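Local atomic coordinates of hypothetical protein, GDSL-like Lipase/Acylhydrolase family protein (Bacteroides uniformis, PDB entry 4M8K), a protein that probably hydrolyses ester bonds as a serine hydrolase of the GDSL-like lipase/acylhydrolase family, its natural substrate being unknown. Residues L26-S31 against G120-W125; T170-S175 against H197-Q202. All blocks are in the same frame, centred on the assembly; numbering follows the deposited sequence.

Both contacts join segments at the carboxyl ends of strands in the central parallel sheet, the edge where active sites of such alpha/beta folds lie. Contact 1 brings together the segments at the ends of strands 22-27 and 114-118, which are neighbours in the sheet; contact 2 does the same for the next pair across, 165-170 and the outermost strand 192-195. Along the chain contact 1 closes before contact 2 opens, and their centres are about 11 Å apart. They touch directly: Tyr30, Thr121 and Ser124 of contact 1 meet Asn171, Lys201, Leu174 and Ser175 of contact 2. Contact 1 holds the Gly-Asp-Ser of the GDSL-type motif, here followed by tyrosine, and a bound acetate, while contact 2 ties together the loops beside it.

Contact 1 (L26-S31 against G120-W125); sequences LGDSYS and GTNDSW. With ACT (acetate ion), chain C.
Asp28 meets Asn122 at the start of helix 121-126 with its CB 3.6 Å from the amide ND2, the carboxylate and amide planes standing 79° apart. Its CG lies between the backbone N and the carbonyl carbon (chi1 60°), which lets OD1 accept from Tyr30 N in an Asx turn and turns OD2 to the helix. Two waters bridge Asp28 OD2 to the first backbone N-H groups there: one accepts from Gly120 N and Asn122 N, the other from Thr121 N. Gly120, at the N-cap, has phi 109°, where a CB would press on the preceding carbonyl O.

An acetate ion, probably from the crystallisation liquor, lies between Ser29 and Asn122. Its OXT accepts from Asn122 ND2 at 2.7 Å and from Ser29 N at 3.1 Å, while Ser29 OG donates to its other oxygen; Tyr92 OH bonds Asn122 OD1. Thr121 CG2 lies over the centre of the Trp125 ring and touches the acetate methyl. Tyr30 OH, bonded to Gly204 O, comes 4.3 Å from Trp125 CZ2.

Ser29 is probably the nucleophile. Ser29 N, Gly84 N and Asn122 ND2 gather round the acetate, which His205 NE2 also bonds, like this family's oxyanion hole, much as the carboxylate product of ester hydrolysis might sit.

Contact 2 (T170-S175 against H197-Q202); sequences TNSELS and HDIDKQ
Lys201 NZ is gripped by three consecutive side chains of the 170-175 loop. It donates to Asn171 OD1 at 3.1 Å, to Ser172 OG at 2.9 Å and to Glu173 OE1 at 2.9 Å, the last also a salt bridge. A lysine suits this place because its extended chain, with chi4 at 178°, carries an ammonium group able to serve several acceptors at once. The bonds differ in kind: NZ reaches Asn171 from above the carbonyl plane, 35° out of it, whereas on Glu173 it takes the anti lone pair of OE1. Glu173 and Lys201 run past each other in opposite directions, so OE1 also lies 3.5 Å from Lys201 CD. With an alanine in place of Lys201, the Glu173 carboxylate would probably be left without its counter-charge, and Asn171 OD1 and Ser172 OG without the donor that draws the three together.

Farther out, two waters tie two of these acceptors to the backbone of Ile199. One sits between Ser172 OG and Ile199 N, the other donates to both Glu173 OE1 and Ile199 O. Asn171 is held from its other end, where ND2 donates to Thr121 OG1; CG anti to the backbone N (chi1 -164°) leaves OD1 facing the lysine. His197 ND1 donates to Asp198 OD2 in the plane of its ring, at 2.7 Å.

Ile199, a branched hydrophobic residue, packs on Ser213, Ile214 and Gln217 of helix 208-222. Lys201 begins the short hairpin of strands 201-202 and 205-206, so the ammonium group joins that hairpin to the loop between strand 165-170 and helix 176-189.

Contact 1 (L26-S31 against G120-W125)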
loop_
_atom_site.group_PDB
_atom_site.type_symbol
_atom_site.label_atom_id
_atom_site.label_comp_id
_atom_site.label_asym_id
_atom_site.label_seq_id
_atom_site.Cartn_x
_atom_site.Cartn_y
_atom_site.Cartn_z
ATOM N N LEU A 26 -2.825 3.327 1.635
ATOM C CA LEU A 26 -1.474 3.774 1.992
ATOM C C LEU A 26 -0.544 3.003 1.065
ATOM O O LEU A 26 -0.366 1.787 1.225
ATOM C CB LEU A 26 -1.187 3.490 3.448
ATOM C CG LEU A 26 0.120 4.000 3.997
ATOM C CD1 LEU A 26 0.145 5.499 3.955
ATOM C CD2 LEU A 26 0.371 3.518 5.422
ATOM N N GLY A 27 -0.052 3.681 0.023
ATOM C CA GLY A 27 0.639 3.012 -1.086
ATOM C C GLY A 27 1.859 3.704 -1.610
ATOM O O GLY A 27 2.311 4.782 -1.118
ATOM N N ASP A 28 2.395 3.063 -2.633
ATOM C CA ASP A 28 3.529 3.537 -3.392
ATOM C C ASP A 28 3.089 3.797 -4.868
ATOM O O ASP A 28 1.904 4.001 -5.116
ATOM C CB ASP A 28 4.699 2.560 -3.258
ATOM C CG ASP A 28 4.369 1.158 -3.775
ATOM O OD1 ASP A 28 3.495 0.989 -4.665
ATOM O OD2 ASP A 28 4.979 0.206 -3.256
ATOM N N SER A 29 4.022 3.775 -5.822
ATOM C CA SER A 29 3.683 4.062 -7.244
ATOM C C SER A 29 2.535 3.222 -7.756
ATOM O O SER A 29 1.795 3.674 -8.622
ATOM C CB SER A 29 4.842 3.777 -8.187
ATOM O OG SER A 29 5.935 4.657 -8.071
ATOM N N TYR A 30 2.393 1.975 -7.260
ATOM C CA TYR A 30 1.424 1.015 -7.826
ATOM C C TYR A 30 -0.027 1.502 -7.590
ATOM O O TYR A 30 -0.964 1.102 -8.287
ATOM C CB TYR A 30 1.561 -0.391 -7.216
ATOM C CG TYR A 30 2.622 -1.321 -7.793
ATOM C CD1 TYR A 30 3.847 -0.857 -8.217
ATOM C CD2 TYR A 30 2.389 -2.696 -7.861
ATOM C CE1 TYR A 30 4.810 -1.723 -8.734
ATOM C CE2 TYR A 30 3.334 -3.560 -8.347
ATOM C CZ TYR A 30 4.559 -3.073 -8.781
ATOM O OH TYR A 30 5.511 -3.937 -9.328
ATOM N N SER A 31 -0.175 2.378 -6.609
ATOM C CA SER A 31 -1.479 2.915 -6.193
ATOM C C SER A 31 -1.606 4.421 -6.469
ATOM O O SER A 31 -2.519 5.089 -5.953
ATOM C CB SER A 31 -1.689 2.575 -4.711
ATOM O OG SER A 31 -1.686 1.167 -4.516
ATOM N N GLY A 120 6.189 -2.063 0.372
ATOM C CA GLY A 120 7.297 -3.003 0.460
ATOM C C GLY A 120 8.082 -3.210 -0.791
ATOM O O GLY A 120 9.252 -3.596 -0.735
ATOM N N THR A 121 7.480 -2.912 -1.943
ATOM C CA THR A 121 8.248 -3.002 -3.201
ATOM C C THR A 121 9.547 -2.166 -3.174
ATOM O O THR A 121 10.616 -2.628 -3.552
ATOM C CB THR A 121 7.368 -2.634 -4.410
ATOM O OG1 THR A 121 6.311 -3.568 -4.524
ATOM C CG2 THR A 121 8.196 -2.677 -5.684
ATOM N N ASN A 122 9.463 -0.930 -2.728
ATOM C CA ASN A 122 10.637 -0.094 -2.689
ATOM C C ASN A 122 11.647 -0.543 -1.614
ATOM O O ASN A 122 12.860 -0.455 -1.832
ATOM C CB ASN A 122 10.231 1.359 -2.505
ATOM C CG ASN A 122 9.527 1.909 -3.743
ATOM O OD1 ASN A 122 10.095 1.922 -4.847
ATOM N ND2 ASN A 122 8.295 2.341 -3.565
ATOM N N ASP A 123 11.160 -1.050 -0.486
ATOM C CA ASP A 123 12.081 -1.606 0.520
ATOM C C ASP A 123 12.893 -2.734 -0.102
ATOM O O ASP A 123 14.118 -2.829 0.099
ATOM C CB ASP A 123 11.337 -2.094 1.763
ATOM C CG ASP A 123 10.472 -0.996 2.387
ATOM O OD1 ASP A 123 9.437 -0.630 1.751
ATOM O OD2 ASP A 123 10.840 -0.437 3.484
ATOM N N SER A 124 12.228 -3.566 -0.911
ATOM C CA SER A 124 12.898 -4.665 -1.621
ATOM C C SER A 124 13.850 -4.158 -2.683
ATOM O O SER A 124 15.021 -4.516 -2.697
ATOM C CB SER A 124 11.868 -5.590 -2.221
ATOM O OG SER A 124 12.462 -6.785 -2.674
ATOM N N TRP A 125 13.357 -3.311 -3.577
ATOM C CA TRP A 125 14.195 -2.840 -4.662
ATOM C C TRP A 125 15.345 -1.982 -4.183
ATOM O O TRP A 125 16.392 -2.017 -4.785
ATOM C CB TRP A 125 13.406 -2.031 -5.622
ATOM C CG TRP A 125 12.394 -2.769 -6.422
ATOM C CD1 TRP A 125 12.206 -4.102 -6.509
ATOM C CD2 TRP A 125 11.479 -2.170 -7.349
ATOM N NE1 TRP A 125 11.190 -4.391 -7.400
ATOM C CE2 TRP A 125 10.727 -3.214 -7.932
ATOM C CE3 TRP A 125 11.188 -0.849 -7.698
ATOM C CZ2 TRP A 125 9.698 -2.971 -8.855
ATOM C CZ3 TRP A 125 10.165 -0.598 -8.630
ATOM C CH2 TRP A 125 9.459 -1.662 -9.220
HETATM C C ACT C . 7.290 2.253 -6.787
HETATM O O ACT C . 7.572 2.741 -7.894
HETATM O OXT ACT C . 6.986 2.998 -5.854
HETATM C CH3 ACT C . 7.280 0.773 -6.551
HETATM O O HOH W 1 6.903 0.379 -1.276
HETATM O O HOH W 2 4.627 -2.308 -2.825
#

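Contact 2 (T170-S175 against H197-Q202)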
loop_
_atom_site.group_PDB
_atom_site.type_symbol
_atom_site.label_atom_id
_atom_site.label_comp_id
_atom_site.label_asym_id
_atom_site.label_seq_id
_atom_site.Cartn_x
_atom_site.Cartn_y
_atom_site.Cartn_z
ATOM N N THR A 170 0.610 -7.721 -0.652
ATOM C CA THR A 170 2.011 -8.078 -1.004
ATOM C C THR A 170 2.213 -8.239 -2.509
ATOM O O THR A 170 1.700 -9.172 -3.146
ATOM C CB THR A 170 2.467 -9.363 -0.272
ATOM O OG1 THR A 170 2.411 -9.149 1.136
ATOM C CG2 THR A 170 3.912 -9.754 -0.651
ATOM N N ASN A 171 2.934 -7.290 -3.103
ATOM C CA ASN A 171 3.369 -7.416 -4.487
ATOM C C ASN A 171 4.052 -8.759 -4.767
ATOM O O ASN A 171 4.734 -9.332 -3.905
ATOM C CB ASN A 171 4.330 -6.293 -4.858
ATOM C CG ASN A 171 4.513 -6.132 -6.360
ATOM O OD1 ASN A 171 3.791 -6.727 -7.149
ATOM N ND2 ASN A 171 5.494 -5.344 -6.752
ATOM N N SER A 172 3.894 -9.235 -5.993
ATOM C CA SER A 172 4.685 -10.363 -6.459
ATOM C C SER A 172 6.110 -9.910 -6.756
ATOM O O SER A 172 6.373 -8.718 -6.936
ATOM C CB SER A 172 4.051 -10.950 -7.715
ATOM O OG SER A 172 3.973 -9.939 -8.706
ATOM N N GLU A 173 7.017 -10.884 -6.812
ATOM C CA GLU A 173 8.398 -10.715 -7.292
ATOM C C GLU A 173 9.276 -9.855 -6.376
ATOM O O GLU A 173 10.242 -9.271 -6.805
ATOM C CB GLU A 173 8.391 -10.197 -8.735
ATOM C CG GLU A 173 7.601 -11.130 -9.656
ATOM C CD GLU A 173 7.455 -10.579 -11.061
ATOM O OE1 GLU A 173 6.729 -9.605 -11.257
ATOM O OE2 GLU A 173 8.064 -11.125 -11.980
ATOM N N LEU A 174 8.948 -9.809 -5.095
ATOM C CA LEU A 174 9.828 -9.156 -4.108
ATOM C C LEU A 174 10.809 -10.132 -3.468
ATOM O O LEU A 174 10.645 -11.332 -3.571
ATOM C CB LEU A 174 8.993 -8.472 -3.034
ATOM C CG LEU A 174 7.991 -7.411 -3.550
ATOM C CD1 LEU A 174 7.404 -6.690 -2.349
ATOM C CD2 LEU A 174 8.570 -6.410 -4.546
ATOM N N SER A 175 11.818 -9.615 -2.775
ATOM C CA SER A 175 12.760 -10.480 -2.072
ATOM C C SER A 175 12.045 -11.432 -1.178
ATOM O O SER A 175 10.989 -11.137 -0.658
ATOM C CB SER A 175 13.767 -9.647 -1.250
ATOM O OG SER A 175 13.208 -8.989 -0.149
ATOM N N HIS A 197 -0.331 -12.643 -7.177
ATOM C CA HIS A 197 0.377 -13.545 -8.064
ATOM C C HIS A 197 0.015 -13.236 -9.520
ATOM O O HIS A 197 -1.078 -12.787 -9.802
ATOM C CB HIS A 197 0.020 -14.991 -7.726
ATOM C CG HIS A 197 -1.451 -15.270 -7.825
ATOM N ND1 HIS A 197 -2.060 -15.740 -8.976
ATOM C CD2 HIS A 197 -2.436 -15.159 -6.900
ATOM C CE1 HIS A 197 -3.353 -15.875 -8.760
ATOM N NE2 HIS A 197 -3.607 -15.520 -7.515
ATOM N N ASP A 198 0.922 -13.519 -10.437
ATOM C CA ASP A 198 0.618 -13.413 -11.869
ATOM C C ASP A 198 0.114 -12.024 -12.226
ATOM O O ASP A 198 -0.907 -11.852 -12.875
ATOM C CB ASP A 198 -0.386 -14.501 -12.243
ATOM C CG ASP A 198 0.135 -15.872 -11.878
ATOM O OD1 ASP A 198 1.208 -16.221 -12.402
ATOM O OD2 ASP A 198 -0.485 -16.563 -11.046
ATOM N N ILE A 199 0.866 -11.034 -11.781
ATOM C CA ILE A 199 0.571 -9.643 -12.082
ATOM C C ILE A 199 1.414 -9.165 -13.278
ATOM O O ILE A 199 2.618 -9.023 -13.179
ATOM C CB ILE A 199 0.851 -8.778 -10.827
ATOM C CG1 ILE A 199 0.093 -9.301 -9.590
ATOM C CG2 ILE A 199 0.469 -7.364 -11.064
ATOM C CD1 ILE A 199 -1.412 -9.440 -9.760
ATOM N N ASP A 200 0.753 -8.857 -14.383
ATOM C CA ASP A 200 1.414 -8.378 -15.562
ATOM C C ASP A 200 1.982 -7.002 -15.295
ATOM O O ASP A 200 1.277 -6.108 -14.823
ATOM C CB ASP A 200 0.448 -8.335 -16.753
ATOM C CG ASP A 200 1.141 -8.048 -18.053
ATOM O OD1 ASP A 200 1.866 -8.957 -18.555
ATOM O OD2 ASP A 200 0.983 -6.908 -18.594
ATOM N N LYS A 201 3.257 -6.852 -15.576
ATOM C CA LYS A 201 3.922 -5.586 -15.384
ATOM C C LYS A 201 4.634 -5.087 -16.640
ATOM O O LYS A 201 5.151 -5.842 -17.436
ATOM C CB LYS A 201 4.909 -5.639 -14.243
ATOM C CG LYS A 201 4.296 -5.937 -12.848
ATOM C CD LYS A 201 5.314 -6.465 -11.819
ATOM C CE LYS A 201 4.583 -7.069 -10.619
ATOM N NZ LYS A 201 5.479 -7.637 -9.602
ATOM N N GLN A 202 4.679 -3.775 -16.750
ATOM C CA GLN A 202 5.462 -3.087 -17.765
ATOM C C GLN A 202 6.261 -2.030 -17.066
ATOM O O GLN A 202 5.715 -1.223 -16.327
ATOM C CB GLN A 202 4.536 -2.476 -18.778
ATOM C CG GLN A 202 3.738 -3.554 -19.496
ATOM C CD GLN A 202 2.655 -3.017 -20.383
ATOM O OE1 GLN A 202 2.388 -1.840 -20.398
ATOM N NE2 GLN A 202 2.024 -3.903 -21.139
HETATM O O HOH W 3 3.438 -11.650 -10.784
HETATM O O HOH W 4 4.659 -10.499 -12.750
#